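Local coordinates for protein Alpha/beta hydrolase (Pectobacterium atrosepticum SCRI1043, PDB 3BDV) that is probably a serine hydrolase of the alpha/beta-hydrolase fold that also binds calcium, its substrate unknown, at residues 32-35 with 36-40; 163-166 with 167-170; 173-176 with 177-181. All coordinates share one frame; numbering follows the deposited sequence.

Contact 1 of 3, residues 32-35 with 36-40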
loop_
_atom_site.group_PDB
_atom_site.type_symbol
_atom_site.label_atom_id
_atom_site.label_comp_id
_atom_site.label_asym_id
_atom_site.label_seq_id
_atom_site.Cartn_x
_atom_site.Cartn_y
_atom_site.Cartn_z
ATOM N N GLU A 32 14.892 6.410 3.966
ATOM C CA GLU A 32 14.298 6.517 5.301
ATOM C C GLU A 32 12.798 6.364 5.336
ATOM O O GLU A 32 12.201 6.426 6.398
ATOM C CB GLU A 32 14.692 7.813 5.969
ATOM C CG GLU A 32 16.089 7.724 6.688
ATOM C CD GLU A 32 16.186 6.568 7.728
ATOM O OE1 GLU A 32 15.268 6.386 8.580
ATOM O OE2 GLU A 32 17.203 5.831 7.680
ATOM N N HIS A 33 12.203 6.176 4.162
ATOM C CA HIS A 33 10.778 5.950 4.022
ATOM C C HIS A 33 10.440 4.560 4.549
ATOM O O HIS A 33 11.230 3.617 4.413
ATOM C CB HIS A 33 10.434 6.057 2.531
ATOM C CG HIS A 33 8.981 6.108 2.215
ATOM N ND1 HIS A 33 8.186 4.978 2.141
ATOM C CD2 HIS A 33 8.209 7.138 1.801
ATOM C CE1 HIS A 33 6.970 5.335 1.768
ATOM N NE2 HIS A 33 6.957 6.640 1.561
ATOM N N TRP A 34 9.281 4.452 5.182
ATOM C CA TRP A 34 8.797 3.181 5.716
ATOM C C TRP A 34 8.849 2.026 4.739
ATOM O O TRP A 34 9.152 0.921 5.130
ATOM C CB TRP A 34 7.381 3.311 6.314
ATOM C CG TRP A 34 6.312 3.808 5.385
ATOM C CD1 TRP A 34 5.960 5.122 5.161
ATOM C CD2 TRP A 34 5.371 3.023 4.643
ATOM N NE1 TRP A 34 4.945 5.203 4.269
ATOM C CE2 TRP A 34 4.568 3.932 3.910
ATOM C CE3 TRP A 34 5.200 1.645 4.433
ATOM C CZ2 TRP A 34 3.575 3.505 3.040
ATOM C CZ3 TRP A 34 4.217 1.234 3.559
ATOM C CH2 TRP A 34 3.405 2.177 2.897
ATOM N N GLN A 35 8.526 2.233 3.478
ATOM C CA GLN A 35 8.612 1.117 2.530
ATOM C C GLN A 35 10.051 0.591 2.400
ATOM O O GLN A 35 10.269 -0.619 2.266
ATOM C CB GLN A 35 8.056 1.526 1.180
ATOM C CG GLN A 35 6.542 1.597 1.168
ATOM C CD GLN A 35 5.998 2.066 -0.167
ATOM O OE1 GLN A 35 6.591 2.936 -0.787
ATOM N NE2 GLN A 35 4.876 1.508 -0.608
ATOM N N SER A 36 11.021 1.498 2.539
ATOM C CA SER A 36 12.421 1.118 2.523
ATOM C C SER A 36 12.852 0.464 3.844
ATOM O O SER A 36 13.635 -0.495 3.836
ATOM C CB SER A 36 13.318 2.311 2.127
ATOM O OG SER A 36 13.034 2.751 0.781
ATOM N N HIS A 37 12.409 0.983 4.984
ATOM C CA HIS A 37 12.619 0.269 6.234
ATOM C C HIS A 37 12.108 -1.150 6.105
ATOM O O HIS A 37 12.793 -2.118 6.472
ATOM C CB HIS A 37 11.923 0.986 7.394
ATOM C CG HIS A 37 12.707 2.151 7.908
ATOM N ND1 HIS A 37 13.529 2.073 9.011
ATOM C CD2 HIS A 37 12.780 3.433 7.467
ATOM C CE1 HIS A 37 14.083 3.255 9.224
ATOM N NE2 HIS A 37 13.655 4.101 8.299
ATOM N N TRP A 38 10.919 -1.287 5.566
ATOM C CA TRP A 38 10.286 -2.621 5.499
ATOM C C TRP A 38 11.008 -3.582 4.554
ATOM O O TRP A 38 11.178 -4.772 4.857
ATOM C CB TRP A 38 8.799 -2.499 5.159
ATOM C CG TRP A 38 8.002 -1.815 6.229
ATOM C CD1 TRP A 38 8.484 -1.203 7.384
ATOM C CD2 TRP A 38 6.598 -1.590 6.222
ATOM N NE1 TRP A 38 7.446 -0.684 8.088
ATOM C CE2 TRP A 38 6.280 -0.873 7.393
ATOM C CE3 TRP A 38 5.573 -1.942 5.354
ATOM C CZ2 TRP A 38 4.978 -0.520 7.708
ATOM C CZ3 TRP A 38 4.293 -1.588 5.670
ATOM C CH2 TRP A 38 4.006 -0.899 6.844
ATOM N N GLU A 39 11.480 -3.043 3.446
ATOM C CA GLU A 39 12.270 -3.816 2.494
ATOM C C GLU A 39 13.551 -4.329 3.125
ATOM O O GLU A 39 13.906 -5.472 2.929
ATOM C CB GLU A 39 12.587 -2.957 1.302
ATOM C CG GLU A 39 13.201 -3.716 0.175
ATOM C CD GLU A 39 13.524 -2.822 -0.987
ATOM O OE1 GLU A 39 13.723 -1.575 -0.791
ATOM O OE2 GLU A 39 13.601 -3.394 -2.089
ATOM N N ARG A 40 14.271 -3.473 3.849
ATOM C CA ARG A 40 15.462 -3.917 4.583
ATOM C C ARG A 40 15.128 -4.938 5.683
ATOM O O ARG A 40 15.881 -5.881 5.919
ATOM C CB ARG A 40 16.218 -2.746 5.231
ATOM C CG ARG A 40 16.836 -1.760 4.273
ATOM C CD ARG A 40 17.766 -0.800 4.991
ATOM N NE ARG A 40 17.047 0.176 5.825
ATOM C CZ ARG A 40 16.477 1.290 5.354
ATOM N NH1 ARG A 40 16.521 1.601 4.065
ATOM N NH2 ARG A 40 15.899 2.108 6.192
#
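His33 O takes two backbone N-H groups from the first turn of the helix. His37 N donates to it at 2.9 Å. Ser36 N also points at His33 O, but that bond is bent and weak. The His37 ring turns back over the helix start, and its NE2 meets Glu32 OE1 at 2.8 Å. The oxygen lies close to the ring plane. The nitrogen, for its part, comes from above the carboxylate, and the two planes stand 80° apart. The bend of the Glu32 chain at chi2 brings the carboxylate back to the ring. Arg40 NH2 stands over the centre of one face of the same imidazole, while Arg40 NH1 bonds to Asp31 O.

His33 is the N-cap of helix 34-41, and its ND1 accepts from Gln35 N at 3.1 Å. The helix is the crossover of a beta-alpha-beta unit between strands 19-23 and 46-47.

On the buried side, Trp34 turns an edge to the face of Trp38. Their six-membered rings are 4.8 Å apart between centroids, with planes at 63°. CG of Trp34 sits between its backbone N and carbonyl carbon (chi1 58°), which lets CE3 and CZ3 reach the Trp38 ring. Trp34 O lies over one face of Trp38 and accepts from Trp38 N at 2.9 Å. Each indole N-H is bonded elsewhere, Trp34 NE1 to Ile164 O and Trp38 NE1 to Pro172 O.

Contact 2 of 3, residues 163-166 with 167-170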
loop_
_atom_site.group_PDB
_atom_site.type_symbol
_atom_site.label_atom_id
_atom_site.label_comp_id
_atom_site.label_asym_id
_atom_site.label_seq_id
_atom_site.Cartn_x
_atom_site.Cartn_y
_atom_site.Cartn_z
ATOM N N HIS A 163 2.283 13.399 5.375
ATOM C CA HIS A 163 2.094 12.579 4.178
ATOM C C HIS A 163 2.519 11.107 4.374
ATOM O O HIS A 163 2.477 10.323 3.432
ATOM C CB HIS A 163 2.826 13.241 2.998
ATOM C CG HIS A 163 2.613 12.611 1.670
ATOM N ND1 HIS A 163 1.361 12.404 1.122
ATOM C CD2 HIS A 163 3.505 12.142 0.766
ATOM C CE1 HIS A 163 1.501 11.865 -0.078
ATOM N NE2 HIS A 163 2.792 11.679 -0.315
ATOM N N ILE A 164 2.822 10.747 5.616
ATOM C CA ILE A 164 3.198 9.394 6.048
ATOM C C ILE A 164 4.438 8.981 5.241
ATOM O O ILE A 164 4.422 8.063 4.446
ATOM C CB ILE A 164 2.014 8.331 5.960
ATOM C CG1 ILE A 164 0.681 8.894 6.475
ATOM C CG2 ILE A 164 2.375 7.066 6.811
ATOM C CD1 ILE A 164 -0.457 7.886 6.494
ATOM N N ASN A 165 5.496 9.743 5.431
ATOM C CA ASN A 165 6.739 9.568 4.717
ATOM C C ASN A 165 7.872 9.839 5.745
ATOM O O ASN A 165 7.589 10.044 6.923
ATOM C CB ASN A 165 6.811 10.483 3.518
ATOM C CG ASN A 165 6.696 11.979 3.863
ATOM O OD1 ASN A 165 6.639 12.366 5.041
ATOM N ND2 ASN A 165 6.654 12.825 2.810
ATOM N N ALA A 166 9.121 9.777 5.292
ATOM C CA ALA A 166 10.274 9.898 6.180
ATOM C C ALA A 166 10.259 11.206 6.910
ATOM O O ALA A 166 10.583 11.252 8.088
ATOM C CB ALA A 166 11.553 9.775 5.386
ATOM N N GLU A 167 9.903 12.265 6.190
ATOM C CA GLU A 167 9.954 13.627 6.716
ATOM C C GLU A 167 9.004 13.735 7.900
ATOM O O GLU A 167 9.264 14.506 8.790
ATOM C CB GLU A 167 9.596 14.647 5.629
ATOM C CG GLU A 167 10.610 14.684 4.432
ATOM C CD GLU A 167 10.280 13.700 3.264
ATOM O OE1 GLU A 167 10.003 12.502 3.478
ATOM O OE2 GLU A 167 10.302 14.140 2.095
ATOM N N ALA A 168 7.935 12.929 7.895
ATOM C CA ALA A 168 6.972 12.809 9.013
ATOM C C ALA A 168 7.347 11.789 10.113
ATOM O O ALA A 168 6.613 11.598 11.117
ATOM C CB ALA A 168 5.566 12.493 8.443
ATOM N N GLY A 169 8.478 11.102 9.964
ATOM C CA GLY A 169 8.856 10.116 10.957
ATOM C C GLY A 169 8.504 8.680 10.619
ATOM O O GLY A 169 8.538 7.847 11.495
ATOM N N PHE A 170 8.181 8.406 9.365
ATOM C CA PHE A 170 7.831 7.059 8.914
ATOM C C PHE A 170 8.787 6.727 7.775
ATOM O O PHE A 170 8.462 6.963 6.612
ATOM C CB PHE A 170 6.407 7.011 8.387
ATOM C CG PHE A 170 5.381 7.517 9.341
ATOM C CD1 PHE A 170 5.082 8.867 9.393
ATOM C CD2 PHE A 170 4.703 6.665 10.156
ATOM C CE1 PHE A 170 4.163 9.351 10.277
ATOM C CE2 PHE A 170 3.761 7.143 11.055
ATOM C CZ PHE A 170 3.497 8.481 11.110
HETATM O O HOH W 1 10.032 9.960 2.492
#
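Asn165 and Ala168 meet through one backbone N-H and two oxygens of the asparagine. The Asn165 side chain starts at CB, which lies 3.8 Å from Glu167 OE1. CG stands between the backbone N and the carbonyl carbon (chi1 59°). From there the amide can fold over the turn that follows. OD1 accepts from Ala168 N at 3.2 Å, with the donor tilted from the plane of the side-chain carbonyl. Ala168 CB also touches OD1. ND2 lies 3.4 Å from Glu167 OE1, but the angle is too poor for a hydrogen bond. The amide and carboxylate planes are only 19° apart.

The backbone closes the turn as a Schellman motif. Asn165 O receives Phe170 N at 3.0 Å and, more weakly, Ala168 N. Ala166 O takes Gly169 N at 2.8 Å. Gly169 has a positive phi (98°), where a side chain would press on the preceding carbonyl oxygen.

At the far end, Ile164 CG2 lies over one face of the Phe170 ring. This is a CH-pi contact, 4.1 Å from CG2 to the ring centroid. Residues 163-170 lie in the loop between strand 154-157 and helix 174-185. Two residues before Asn165, His163 ND1 bonds to Asp136 OD1, a pairing that resembles the His-Asp part of a hydrolase triad.

A water 2.7 Å from Glu167 OE1 accepts from Ala166 N at 3.0 Å and probably donates to OE1. The carboxylate thus probably reaches the backbone N-H through water, and its negative charge may strengthen that link.

Contact 3 of 3, residues 173-176 with 177-181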
loop_
_atom_site.group_PDB
_atom_site.type_symbol
_atom_site.label_atom_id
_atom_site.label_comp_id
_atom_site.label_asym_id
_atom_site.label_seq_id
_atom_site.Cartn_x
_atom_site.Cartn_y
_atom_site.Cartn_z
ATOM N N TRP A 173 7.917 2.681 11.356
ATOM C CA TRP A 173 6.473 2.456 11.439
ATOM C C TRP A 173 6.050 1.046 11.832
ATOM O O TRP A 173 5.412 0.309 11.055
ATOM C CB TRP A 173 5.793 2.880 10.123
ATOM C CG TRP A 173 4.293 3.165 10.265
ATOM C CD1 TRP A 173 3.615 3.613 11.368
ATOM C CD2 TRP A 173 3.306 3.001 9.231
ATOM N NE1 TRP A 173 2.281 3.760 11.074
ATOM C CE2 TRP A 173 2.065 3.367 9.782
ATOM C CE3 TRP A 173 3.366 2.609 7.890
ATOM C CZ2 TRP A 173 0.892 3.336 9.045
ATOM C CZ3 TRP A 173 2.205 2.522 7.164
ATOM C CH2 TRP A 173 0.981 2.902 7.732
ATOM N N GLU A 174 6.375 0.702 13.070
ATOM C CA GLU A 174 5.972 -0.572 13.619
ATOM C C GLU A 174 4.454 -0.713 13.665
ATOM O O GLU A 174 3.943 -1.840 13.493
ATOM C CB GLU A 174 6.591 -0.762 14.994
ATOM C CG GLU A 174 8.073 -0.976 14.915
ATOM C CD GLU A 174 8.535 -2.246 15.571
ATOM O OE1 GLU A 174 7.735 -2.906 16.263
ATOM O OE2 GLU A 174 9.707 -2.596 15.396
ATOM N N TYR A 175 3.722 0.387 13.878
ATOM C CA TYR A 175 2.253 0.296 13.914
ATOM C C TYR A 175 1.705 -0.188 12.574
ATOM O O TYR A 175 0.791 -1.027 12.548
ATOM C CB TYR A 175 1.554 1.618 14.337
ATOM C CG TYR A 175 0.059 1.393 14.531
ATOM C CD1 TYR A 175 -0.420 0.719 15.651
ATOM C CD2 TYR A 175 -0.857 1.815 13.581
ATOM C CE1 TYR A 175 -1.775 0.485 15.820
ATOM C CE2 TYR A 175 -2.215 1.590 13.752
ATOM C CZ TYR A 175 -2.661 0.912 14.857
ATOM O OH TYR A 175 -4.014 0.640 14.983
ATOM N N GLY A 176 2.250 0.303 11.461
ATOM C CA GLY A 176 1.852 -0.219 10.156
ATOM C C GLY A 176 2.140 -1.709 9.973
ATOM O O GLY A 176 1.324 -2.477 9.425
ATOM N N LEU A 177 3.317 -2.141 10.403
ATOM C CA LEU A 177 3.652 -3.553 10.392
ATOM C C LEU A 177 2.730 -4.386 11.251
ATOM O O LEU A 177 2.318 -5.478 10.856
ATOM C CB LEU A 177 5.096 -3.736 10.858
ATOM C CG LEU A 177 6.188 -3.283 9.905
ATOM C CD1 LEU A 177 7.523 -3.485 10.611
ATOM C CD2 LEU A 177 6.127 -4.051 8.521
ATOM N N LYS A 178 2.414 -3.885 12.439
ATOM C CA LYS A 178 1.426 -4.552 13.317
ATOM C C LYS A 178 0.072 -4.721 12.633
ATOM O O LYS A 178 -0.468 -5.803 12.596
ATOM C CB LYS A 178 1.276 -3.799 14.648
ATOM C CG LYS A 178 0.264 -4.420 15.632
ATOM C CD LYS A 178 -0.022 -3.577 16.904
ATOM C CE LYS A 178 -1.278 -2.666 16.734
ATOM N NZ LYS A 178 -2.650 -3.304 16.886
ATOM N N ARG A 179 -0.496 -3.638 12.107
ATOM C CA ARG A 179 -1.752 -3.754 11.371
ATOM C C ARG A 179 -1.687 -4.668 10.169
ATOM O O ARG A 179 -2.640 -5.396 9.881
ATOM C CB ARG A 179 -2.240 -2.356 10.954
ATOM C CG ARG A 179 -2.543 -1.516 12.108
ATOM C CD ARG A 179 -3.594 -2.152 12.991
ATOM N NE ARG A 179 -4.838 -2.397 12.271
ATOM C CZ ARG A 179 -5.908 -1.603 12.288
ATOM N NH1 ARG A 179 -5.928 -0.502 13.020
ATOM N NH2 ARG A 179 -7.002 -1.971 11.609
ATOM N N LEU A 180 -0.601 -4.609 9.421
ATOM C CA LEU A 180 -0.426 -5.481 8.307
ATOM C C LEU A 180 -0.455 -6.954 8.730
ATOM O O LEU A 180 -1.009 -7.789 8.061
ATOM C CB LEU A 180 0.913 -5.187 7.649
ATOM C CG LEU A 180 1.308 -6.068 6.451
ATOM C CD1 LEU A 180 0.253 -6.061 5.304
ATOM C CD2 LEU A 180 2.665 -5.668 5.983
ATOM N N ALA A 181 0.188 -7.265 9.839
ATOM C CA ALA A 181 0.200 -8.614 10.342
ATOM C C ALA A 181 -1.209 -9.110 10.651
ATOM O O ALA A 181 -1.611 -10.187 10.219
ATOM C CB ALA A 181 1.134 -8.664 11.620
#
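Tyr175, Leu177 and Gly176 carry most of this contact. Tyr175 CG is anti to the backbone N (chi1 -172°), which swings the ring along the helix toward its later residues. Arg179, one turn on, lies beside it and points the same way. Arg179 CG covers one ring face in a CH-pi contact, 3.9 Å from the Tyr175 ring centroid. Bends at chi2 and chi3 carry the guanidinium past the ring to the hydroxyl. There Arg179 NH1 donates to Tyr175 OH at 3.0 Å and 160°. The oxygen is nearly in the guanidinium plane, while ring and guanidinium stand 88° apart. Arg179 NH2 forms a salt bridge with Glu154. Lys178 CE comes close to Tyr175 CE1, and its NZ pairs with Glu182.

Leu177 turns to the buried side. Its CB touches Glu174 O, and its CG lies 3.9 Å from Trp173 O. Gly176 CA sits 3.5 Å above the plane of the Trp173 indole, over its centre. A CB on Gly176 would clash with Trp173 CE3.

The backbone bonds are those of the helix. Leu177 N reaches Trp173 O, of the N-cap residue, at 3.3 Å. Arg179 N bonds to Tyr175 O at 2.9 Å, and Leu180 N to Gly176 O at 2.9 Å.

Helix 174-185 packs through Leu177 against Ile7 and Leu11 of helix 4-15 and against Trp38 and Arg41 of helix 34-41. Trp173 and Leu180 face Met103 of strand 99-105.

Contact 1 touches both of the others. Its centre is about 11 Å from that of contact 2 and about 12 Å from that of contact 3. A probable backbone hydrogen bond, Trp34 N to Phe170 O at 3.0 Å, joins it to contact 2. It packs on contact 3 through Trp38 and Trp34. Trp38 CE2 is 3.4 Å from Leu177 CD2, and the rings of Trp34 and Trp173 meet edge-to-face. Contacts 2 and 3 follow closely in the chain, and the rings of Phe170 and Trp173 also meet edge-to-face. Near contacts 1 and 2 lies a probable nucleophile elbow: Gln35 touches His81, and His163 touches Ser82. A calcium ion lies about 7 Å from the Glu39 side chain.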